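Local atomic coordinates of TRAP dicarboxylate transporter, DctP subunit (Anaerococcus prevoti, PDB entry 4N91), a protein that binds D-glucuronate, in both its alpha and beta forms, and probably delivers it as the extracytoplasmic solute-binding component of a TRAP transporter. Residues N216-S219 / L220-G224; V279-D282 / K283-K287; Q67-S71 / E72-S76; F266-L269 / N270-Q273. One frame throughout, in Å; residues are numbered along the deposited sequence.

Contact 3 comes first along the chain. It turns the end of edge strand 64-69 back on itself and leads to helix 77-86, beside the glucuronate pocket. Contact 1 follows strand 212-215, at the short helix 218-221, and holds the pocket residue Asn216. Contacts 4 and 2 are successive parts of the long helix 256-290. Contact 4 lies against helix 44-60 and strand 143-149. Contact 2 lies further on, against contact 1, where Glu217 meets Val281 and Lys285, and Thr221 meets Ala284. All four are local and in series; none nests in or crosses another. The long helix thus links sheet elements of one lobe to the loop that carries Asn216.

Contact 1. Residues N216-S219 / L220-G224; sequences NEMS and LTDNG
Ser219, Met218 and Leu220 form the middle of a short, weakly bonded helical turn, entered through a cap from Asn216. Met218 is a selenomethionine. Its backbone O takes two N-H groups, from Asp222 N at 2.9 Å and Thr221 N at 3.3 Å. The first donor lies close to the carbonyl plane, while the second stands well above it. The side chain of Met218 is bent at chi2 and chi3. In the conformer described here, one of two deposited, these bends place CE 4.0 Å from Asp222 CG and SE 4.2 Å from Thr221 OG1. The carboxylate of Asp222 is tied further on to Ser40.

Leu220 N bonds to Glu217 O at 3.0 Å, from above that carbonyl plane. The CB of Leu220 lies 3.3 Å from the same oxygen. The side chains of Leu220 and Ser219 both touch Tyr157, and Ser219 is hydrogen-bonded through its backbone to His225. Asn216 touches the bound beta-D-glucuronate, and its ND2 is held by Ala151 O. The turn therefore continues directly from a pocket residue. At its start, Asn216 OD1 accepts a weak capping bond from Met218 N at 3.0 Å.

Contact 2. Residues V279-D282 / K283-K287; sequences VAVD and KAKEK
Val279 meets Lys283 one turn further along the long alpha-helix 256-290. Its carbonyl O accepts Lys283 N at 3.1 Å, with the donor in the carbonyl plane and an N-H...O angle of 166°. The two side chains lie side by side and point the same way. Val279 CG1 is anti to the backbone N (chi1 177°), and this sets it beside the end of the lysine. Lys283 NZ comes to 3.6 Å from Val279 CG1, and Lys283 CE lies almost as near. The lysine chain bends at its last torsion, and the methyl lies alongside both CE and NZ.

Ala280 follows. Its O takes Ala284 N at 2.8 Å, the shortest of the four backbone bonds between 279-282 and 283-287. Both alanine side chains touch Met218 of the short helix 218-221, and Ala284 also touches Thr221. This is where the long helix meets the short one.

Val281 O bonds to Lys285 N. The Lys285 chain runs extended beyond CG, and its CG passes 3.3 Å from that same carbonyl O. Val281 and Lys285 both also touch Glu217, which precedes the short helix. They form the neighbouring part of the helix surface that meets the loop beside the pocket.

Asp282 is on the exposed side. Its O takes Glu286 N at 3.3 Å, a longer bond. Its carboxylate and the ammonium of Lys285 attract at most at long range, with Asp282 OD1 lying 4.3 Å from Lys285 NZ.

Contact 3. Residues Q67-S71 / E72-S76; sequences QVYPS and ELLGS
Tyr69 and Leu74 meet across a tight reversal of the chain, and the tyrosine can be followed outward. Tyr69 CB lies 3.7 Å from Leu74 CG. Leu73 CB reaches the same Tyr69 CB from another direction, near the plane of the ring. At CG and CD1 the partner is the CD1 methyl of Leu74. At CD2 it is the other methyl, Leu74 CD2. This methyl sits over one face of the ring, 4.2 Å from the Tyr69 centroid and 18° off the normal, as a CH-pi contact. Its position is offset toward the rim. Both branches of the leucine thus lie against the CB end of the ring. Beyond it, the tyrosine tip turns back to its own strand: Tyr69 OH donates to Gln67 OE1 at 2.8 Å. Gln67 is held in turn by Asp65 through NE2.

The backbone makes this meeting possible. Leu73 N bonds to Pro70 O at 3.0 Å, nearly straight at 165°. This closes a type I' turn, with Ser71 and Glu72 at its corners, both at positive phi. Pro70 and Leu73 lie side by side, with Pro70 CD 4.0 Å from Leu73 CD1. A type I turn from Glu72 to Gly75 comes next, closed by Gly75 N to Glu72 O at 3.0 Å. The Glu72 chain is extended and touches Asn38, a glucuronate-binding residue, and its OE2 accepts from Gly199 N. Ser76 then caps the following helix. The arrangement is a pair of overlapping beta turns joining edge strand 64-69 to helix 77-86, beside the glucuronate site.

Contact 4. Residues F266-L269 / N270-Q273; sequences FKVL and NEVQ
Val268 O accepts Val272 N at 2.8 Å, the shortest bond between 266-269 and 270-273. The N-H...O angle is 165°, and the donor lies nearly in line with the carbonyl. Val272 CG2 also lies 3.3 Å from this oxygen, Val268 O. The two valine side chains run side by side and point the same way, with Val268 CG1 4.0 Å from Val272 CG2. Val268 CG1 is anti to its own nitrogen (chi1 170°), which directs it forward along the helix to that methyl.

Lys267 and Glu271 form the next pair round the surface. Lys267 O accepts Glu271 N at 3.0 Å. The same oxygen has the Glu271 side chain close by, with Glu271 CG 3.2 Å from Lys267 O. The side chains lie alongside each other, but it is the aliphatic part of the lysine that touches: Lys267 CG is 3.5 Å from Glu271 OE2. The lysine bends at chi3, and its NZ stays 5.9 Å from Glu271 OE2, too far for a salt bridge.

These are i to i+4 pairs of the long alpha-helix 256-290, which lies here against helix 44-60 and strand 143-149. The buried side carries the other two bonds. Asn270 N goes to Phe266 O, which also has Asn270 CB close to it. Asn270 ND2 donates to Trp148 O, while its OD1 accepts from Arg274. Gln273 N bonds to Leu269 O at 2.9 Å, and Gln273 NE2 is held by Asp150 O. The Gln273 chain is bent at chi2 (-86°), beyond a CB that sits close to Leu269 O.

Contact 1. Residues N216-S219 / L220-G224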
loop_
_atom_site.group_PDB
_atom_site.type_symbol
_atom_site.label_atom_id
_atom_site.label_comp_id
_atom_site.label_asym_id
_atom_site.label_seq_id
_atom_site.Cartn_x
_atom_site.Cartn_y
_atom_site.Cartn_z
ATOM N N ASN A 216 4.482 -4.996 -5.940
ATOM C CA ASN A 216 4.479 -4.470 -7.280
ATOM C C ASN A 216 5.892 -4.450 -7.876
ATOM O O ASN A 216 6.876 -4.776 -7.212
ATOM C CB ASN A 216 3.841 -3.085 -7.309
ATOM C CG ASN A 216 4.589 -2.068 -6.464
ATOM O OD1 ASN A 216 5.831 -1.920 -6.563
ATOM N ND2 ASN A 216 3.854 -1.389 -5.587
ATOM N N GLU A 217 5.993 -4.049 -9.133
ATOM C CA GLU A 217 7.252 -4.103 -9.855
ATOM C C GLU A 217 8.309 -3.104 -9.390
ATOM O O GLU A 217 9.491 -3.323 -9.618
ATOM C CB GLU A 217 7.008 -3.928 -11.342
ATOM C CG GLU A 217 6.035 -4.951 -11.919
ATOM C CD GLU A 217 4.575 -4.499 -11.953
ATOM O OE1 GLU A 217 4.111 -3.760 -11.053
ATOM O OE2 GLU A 217 3.878 -4.903 -12.925
HETATM N N MSE A 218 7.880 -2.031 -8.736
HETATM C CA MSE A 218 8.803 -0.996 -8.294
HETATM C C MSE A 218 9.750 -1.508 -7.212
HETATM O O MSE A 218 10.859 -1.004 -7.052
HETATM C CB MSE A 218 8.035 0.247 -7.835
HETATM C CG MSE A 218 7.611 1.149 -8.962
HETATM SE SE MSE A 218 9.157 2.114 -9.533
HETATM C CE MSE A 218 9.175 3.737 -8.460
ATOM N N SER A 219 9.329 -2.528 -6.475
ATOM C CA SER A 219 10.203 -3.157 -5.489
ATOM C C SER A 219 11.437 -3.732 -6.144
ATOM O O SER A 219 12.489 -3.789 -5.518
ATOM C CB SER A 219 9.486 -4.301 -4.754
ATOM O OG SER A 219 8.603 -3.781 -3.761
ATOM N N LEU A 220 11.298 -4.237 -7.363
ATOM C CA LEU A 220 12.401 -4.908 -8.024
ATOM C C LEU A 220 13.522 -3.935 -8.361
ATOM O O LEU A 220 14.685 -4.292 -8.338
ATOM C CB LEU A 220 11.942 -5.544 -9.336
ATOM C CG LEU A 220 10.888 -6.645 -9.225
ATOM C CD1 LEU A 220 10.371 -7.049 -10.596
ATOM C CD2 LEU A 220 11.484 -7.842 -8.499
ATOM N N THR A 221 13.133 -2.713 -8.705
ATOM C CA THR A 221 14.060 -1.757 -9.313
ATOM C C THR A 221 14.413 -0.675 -8.304
ATOM O O THR A 221 15.572 -0.562 -7.898
ATOM C CB THR A 221 13.473 -1.186 -10.622
ATOM O OG1 THR A 221 12.172 -0.620 -10.359
ATOM C CG2 THR A 221 13.359 -2.278 -11.680
ATOM N N ASP A 222 13.407 0.062 -7.837
ATOM C CA ASP A 222 13.639 1.161 -6.926
ATOM C C ASP A 222 14.266 0.678 -5.619
ATOM O O ASP A 222 15.104 1.366 -5.012
ATOM C CB ASP A 222 12.324 1.899 -6.656
ATOM C CG ASP A 222 12.538 3.365 -6.372
ATOM O OD1 ASP A 222 13.400 3.985 -7.047
ATOM O OD2 ASP A 222 11.862 3.891 -5.474
ATOM N N ASN A 223 13.872 -0.521 -5.172
ATOM C CA ASN A 223 14.355 -1.069 -3.913
ATOM C C ASN A 223 15.356 -2.201 -4.109
ATOM O O ASN A 223 15.840 -2.768 -3.141
ATOM C CB ASN A 223 13.188 -1.518 -3.046
ATOM C CG ASN A 223 12.130 -0.440 -2.941
ATOM O OD1 ASN A 223 11.186 -0.400 -3.732
ATOM N ND2 ASN A 223 12.351 0.513 -2.042
ATOM N N GLY A 224 15.671 -2.493 -5.372
ATOM C CA GLY A 224 16.730 -3.416 -5.712
ATOM C C GLY A 224 16.434 -4.897 -5.539
ATOM O O GLY A 224 17.344 -5.716 -5.650
#

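Contact 2. Residues V279-D282 / K283-K287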
loop_
_atom_site.group_PDB
_atom_site.type_symbol
_atom_site.label_atom_id
_atom_site.label_comp_id
_atom_site.label_asym_id
_atom_site.label_seq_id
_atom_site.Cartn_x
_atom_site.Cartn_y
_atom_site.Cartn_z
ATOM N N VAL A 279 3.682 6.180 -15.111
ATOM C CA VAL A 279 4.985 6.355 -15.726
ATOM C C VAL A 279 6.027 5.423 -15.093
ATOM O O VAL A 279 6.753 4.698 -15.791
ATOM C CB VAL A 279 5.448 7.834 -15.573
ATOM C CG1 VAL A 279 6.841 8.033 -16.132
ATOM C CG2 VAL A 279 4.466 8.756 -16.303
ATOM N N ALA A 280 6.091 5.451 -13.770
ATOM C CA ALA A 280 7.135 4.738 -13.025
ATOM C C ALA A 280 7.012 3.233 -13.185
ATOM O O ALA A 280 8.014 2.541 -13.321
ATOM C CB ALA A 280 7.083 5.116 -11.567
ATOM N N VAL A 281 5.796 2.717 -13.144
ATOM C CA VAL A 281 5.635 1.273 -13.187
ATOM C C VAL A 281 6.022 0.737 -14.572
ATOM O O VAL A 281 6.628 -0.329 -14.690
ATOM C CB VAL A 281 4.228 0.836 -12.678
ATOM C CG1 VAL A 281 3.157 1.214 -13.651
ATOM C CG2 VAL A 281 4.200 -0.665 -12.399
ATOM N N ASP A 282 5.727 1.509 -15.616
ATOM C CA ASP A 282 6.184 1.171 -16.972
ATOM C C ASP A 282 7.701 1.128 -17.040
ATOM O O ASP A 282 8.279 0.171 -17.562
ATOM C CB ASP A 282 5.667 2.192 -17.986
ATOM C CG ASP A 282 4.217 1.971 -18.342
ATOM O OD1 ASP A 282 3.670 0.897 -17.998
ATOM O OD2 ASP A 282 3.627 2.874 -18.968
ATOM N N LYS A 283 8.358 2.161 -16.509
ATOM C CA LYS A 283 9.812 2.182 -16.495
ATOM C C LYS A 283 10.383 1.052 -15.638
ATOM O O LYS A 283 11.459 0.516 -15.939
ATOM C CB LYS A 283 10.332 3.535 -16.000
ATOM C CG LYS A 283 9.936 4.696 -16.914
ATOM C CD LYS A 283 10.795 5.925 -16.670
ATOM C CE LYS A 283 10.233 7.167 -17.365
ATOM N NZ LYS A 283 10.405 8.379 -16.496
ATOM N N ALA A 284 9.689 0.707 -14.553
ATOM C CA ALA A 284 10.166 -0.349 -13.669
ATOM C C ALA A 284 10.145 -1.690 -14.395
ATOM O O ALA A 284 11.090 -2.489 -14.300
ATOM C CB ALA A 284 9.336 -0.407 -12.418
ATOM N N LYS A 285 9.090 -1.942 -15.147
ATOM C CA LYS A 285 9.005 -3.216 -15.859
ATOM C C LYS A 285 10.176 -3.344 -16.837
ATOM O O LYS A 285 10.765 -4.410 -16.960
ATOM C CB LYS A 285 7.693 -3.351 -16.617
ATOM C CG LYS A 285 6.463 -3.472 -15.737
ATOM C CD LYS A 285 5.229 -3.560 -16.618
ATOM C CE LYS A 285 3.990 -3.137 -15.893
ATOM N NZ LYS A 285 2.836 -3.141 -16.831
ATOM N N GLU A 286 10.511 -2.252 -17.522
ATOM C CA GLU A 286 11.577 -2.274 -18.517
ATOM C C GLU A 286 12.942 -2.461 -17.851
ATOM O O GLU A 286 13.771 -3.273 -18.296
ATOM C CB GLU A 286 11.535 -0.991 -19.348
ATOM C CG GLU A 286 12.825 -0.693 -20.123
ATOM C CD GLU A 286 13.127 -1.728 -21.189
ATOM O OE1 GLU A 286 12.220 -2.525 -21.519
ATOM O OE2 GLU A 286 14.274 -1.747 -21.698
ATOM N N LYS A 287 13.182 -1.716 -16.782
ATOM C CA LYS A 287 14.437 -1.797 -16.063
ATOM C C LYS A 287 14.613 -3.197 -15.442
ATOM O O LYS A 287 15.706 -3.767 -15.476
ATOM C CB LYS A 287 14.506 -0.695 -15.008
ATOM C CG LYS A 287 15.665 -0.805 -14.030
ATOM C CD LYS A 287 16.975 -0.267 -14.589
ATOM C CE LYS A 287 18.139 -0.559 -13.633
ATOM N NZ LYS A 287 17.780 -0.331 -12.194
#

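Contact 3. Residues Q67-S71 / E72-S76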
loop_
_atom_site.group_PDB
_atom_site.type_symbol
_atom_site.label_atom_id
_atom_site.label_comp_id
_atom_site.label_asym_id
_atom_site.label_seq_id
_atom_site.Cartn_x
_atom_site.Cartn_y
_atom_site.Cartn_z
ATOM N N GLN A 67 7.715 19.698 5.609
ATOM C CA GLN A 67 8.960 18.964 5.441
ATOM C C GLN A 67 8.703 17.493 5.168
ATOM O O GLN A 67 8.042 16.829 5.954
ATOM C CB GLN A 67 9.817 19.127 6.686
ATOM C CG GLN A 67 10.216 20.562 6.915
ATOM C CD GLN A 67 10.998 20.759 8.193
ATOM O OE1 GLN A 67 11.196 19.822 8.971
ATOM N NE2 GLN A 67 11.433 21.999 8.430
ATOM N N VAL A 68 9.215 17.004 4.038
ATOM C CA VAL A 68 8.941 15.646 3.595
ATOM C C VAL A 68 10.180 14.797 3.871
ATOM O O VAL A 68 11.281 15.144 3.469
ATOM C CB VAL A 68 8.561 15.585 2.102
ATOM C CG1 VAL A 68 8.269 14.135 1.679
ATOM C CG2 VAL A 68 7.393 16.471 1.804
ATOM N N TYR A 69 9.989 13.705 4.604
ATOM C CA TYR A 69 11.053 12.807 4.984
ATOM C C TYR A 69 10.895 11.460 4.276
ATOM O O TYR A 69 10.096 10.607 4.701
ATOM C CB TYR A 69 11.041 12.585 6.503
ATOM C CG TYR A 69 11.350 13.819 7.320
ATOM C CD1 TYR A 69 10.374 14.754 7.607
ATOM C CD2 TYR A 69 12.639 14.039 7.813
ATOM C CE1 TYR A 69 10.655 15.885 8.351
ATOM C CE2 TYR A 69 12.922 15.177 8.554
ATOM C CZ TYR A 69 11.927 16.093 8.805
ATOM O OH TYR A 69 12.185 17.224 9.552
ATOM N N PRO A 70 11.673 11.241 3.210
ATOM C CA PRO A 70 11.553 9.999 2.453
ATOM C C PRO A 70 12.339 8.850 3.087
ATOM O O PRO A 70 12.936 9.025 4.150
ATOM C CB PRO A 70 12.182 10.368 1.113
ATOM C CG PRO A 70 13.285 11.287 1.512
ATOM C CD PRO A 70 12.701 12.130 2.632
ATOM N N SER A 71 12.296 7.690 2.434
ATOM C CA SER A 71 13.199 6.557 2.710
ATOM C C SER A 71 13.381 6.199 4.186
ATOM O O SER A 71 14.507 5.920 4.683
ATOM C CB SER A 71 14.544 6.812 2.039
ATOM O OG SER A 71 15.069 8.037 2.470
ATOM N N GLU A 72 12.276 6.174 4.902
ATOM C CA GLU A 72 12.281 5.742 6.351
ATOM C C GLU A 72 13.167 6.615 7.264
ATOM O O GLU A 72 13.671 6.153 8.303
ATOM C CB GLU A 72 12.677 4.232 6.539
ATOM C CG GLU A 72 11.696 3.216 5.923
ATOM C CD GLU A 72 12.020 1.748 6.164
ATOM O OE1 GLU A 72 13.030 1.451 6.823
ATOM O OE2 GLU A 72 11.231 0.850 5.700
ATOM N N LEU A 73 13.383 7.869 6.890
ATOM C CA LEU A 73 14.060 8.780 7.787
ATOM C C LEU A 73 13.266 8.959 9.116
ATOM O O LEU A 73 13.818 9.370 10.121
ATOM C CB LEU A 73 14.324 10.123 7.116
ATOM C CG LEU A 73 15.484 10.157 6.111
ATOM C CD1 LEU A 73 15.548 11.539 5.451
ATOM C CD2 LEU A 73 16.801 9.812 6.807
ATOM N N LEU A 74 11.982 8.694 9.140
ATOM C CA LEU A 74 11.265 8.868 10.396
ATOM C C LEU A 74 10.960 7.514 11.008
ATOM O O LEU A 74 10.165 7.410 11.939
ATOM C CB LEU A 74 9.994 9.675 10.180
ATOM C CG LEU A 74 10.242 11.112 9.747
ATOM C CD1 LEU A 74 8.948 11.826 9.437
ATOM C CD2 LEU A 74 11.043 11.868 10.824
ATOM N N GLY A 75 11.600 6.494 10.472
ATOM C CA GLY A 75 11.353 5.131 10.890
ATOM C C GLY A 75 10.676 4.289 9.822
ATOM O O GLY A 75 10.271 4.793 8.763
ATOM N N SER A 76 10.563 2.997 10.105
ATOM C CA SER A 76 9.755 2.090 9.324
ATOM C C SER A 76 8.298 2.568 9.331
ATOM O O SER A 76 7.914 3.442 10.117
ATOM C CB SER A 76 9.822 0.709 9.974
ATOM O OG SER A 76 9.115 0.759 11.204
#

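Contact 4. Residues F266-L269 / N270-Q273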
loop_
_atom_site.group_PDB
_atom_site.type_symbol
_atom_site.label_atom_id
_atom_site.label_comp_id
_atom_site.label_asym_id
_atom_site.label_seq_id
_atom_site.Cartn_x
_atom_site.Cartn_y
_atom_site.Cartn_z
ATOM N N PHE A 266 -4.224 17.512 -0.533
ATOM C CA PHE A 266 -4.319 16.061 -0.511
ATOM C C PHE A 266 -4.847 15.538 -1.850
ATOM O O PHE A 266 -4.472 14.451 -2.293
ATOM C CB PHE A 266 -5.250 15.608 0.617
ATOM C CG PHE A 266 -4.765 15.936 2.005
ATOM C CD1 PHE A 266 -3.426 15.869 2.343
ATOM C CD2 PHE A 266 -5.683 16.305 2.987
ATOM C CE1 PHE A 266 -2.999 16.157 3.642
ATOM C CE2 PHE A 266 -5.254 16.590 4.278
ATOM C CZ PHE A 266 -3.926 16.543 4.591
ATOM N N LYS A 267 -5.746 16.288 -2.486
ATOM C CA LYS A 267 -6.274 15.904 -3.781
ATOM C C LYS A 267 -5.176 15.993 -4.821
ATOM O O LYS A 267 -5.032 15.127 -5.675
ATOM C CB LYS A 267 -7.436 16.800 -4.181
ATOM C CG LYS A 267 -8.119 16.321 -5.437
ATOM C CD LYS A 267 -9.283 17.251 -5.834
ATOM C CE LYS A 267 -10.246 17.512 -4.676
ATOM N NZ LYS A 267 -11.311 18.491 -5.072
ATOM N N VAL A 268 -4.389 17.054 -4.757
ATOM C CA VAL A 268 -3.243 17.190 -5.667
ATOM C C VAL A 268 -2.257 16.038 -5.487
ATOM O O VAL A 268 -1.738 15.488 -6.465
ATOM C CB VAL A 268 -2.512 18.548 -5.457
ATOM C CG1 VAL A 268 -1.194 18.586 -6.227
ATOM C CG2 VAL A 268 -3.414 19.679 -5.910
ATOM N N LEU A 269 -1.990 15.696 -4.238
ATOM C CA LEU A 269 -1.132 14.560 -3.891
ATOM C C LEU A 269 -1.615 13.281 -4.577
ATOM O O LEU A 269 -0.863 12.575 -5.244
ATOM C CB LEU A 269 -1.161 14.383 -2.378
ATOM C CG LEU A 269 -0.608 13.090 -1.813
ATOM C CD1 LEU A 269 0.817 12.834 -2.255
ATOM C CD2 LEU A 269 -0.692 13.175 -0.273
ATOM N N ASN A 270 -2.901 13.001 -4.415
ATOM C CA ASN A 270 -3.506 11.825 -5.035
ATOM C C ASN A 270 -3.318 11.866 -6.557
ATOM O O ASN A 270 -2.902 10.885 -7.181
ATOM C CB ASN A 270 -4.990 11.771 -4.658
ATOM C CG ASN A 270 -5.751 10.683 -5.384
ATOM O OD1 ASN A 270 -6.366 10.923 -6.420
ATOM N ND2 ASN A 270 -5.726 9.486 -4.836
ATOM N N GLU A 271 -3.624 12.997 -7.162
ATOM C CA GLU A 271 -3.565 13.119 -8.619
ATOM C C GLU A 271 -2.155 12.987 -9.179
ATOM O O GLU A 271 -1.939 12.273 -10.158
ATOM C CB GLU A 271 -4.167 14.450 -9.049
ATOM C CG GLU A 271 -5.681 14.501 -8.783
ATOM C CD GLU A 271 -6.241 15.888 -8.783
ATOM O OE1 GLU A 271 -5.461 16.858 -8.702
ATOM O OE2 GLU A 271 -7.487 16.029 -8.908
ATOM N N VAL A 272 -1.200 13.653 -8.548
ATOM C CA VAL A 272 0.175 13.643 -9.042
ATOM C C VAL A 272 0.810 12.290 -8.817
ATOM O O VAL A 272 1.430 11.741 -9.721
ATOM C CB VAL A 272 1.018 14.754 -8.385
ATOM C CG1 VAL A 272 2.476 14.602 -8.741
ATOM C CG2 VAL A 272 0.498 16.124 -8.825
ATOM N N GLN A 273 0.601 11.702 -7.641
ATOM C CA GLN A 273 1.103 10.353 -7.388
ATOM C C GLN A 273 0.571 9.325 -8.376
ATOM O O GLN A 273 1.328 8.502 -8.883
ATOM C CB GLN A 273 0.774 9.918 -5.968
ATOM C CG GLN A 273 1.549 8.703 -5.535
ATOM C CD GLN A 273 0.923 7.389 -5.906
ATOM O OE1 GLN A 273 -0.224 7.321 -6.365
ATOM N NE2 GLN A 273 1.677 6.304 -5.671
#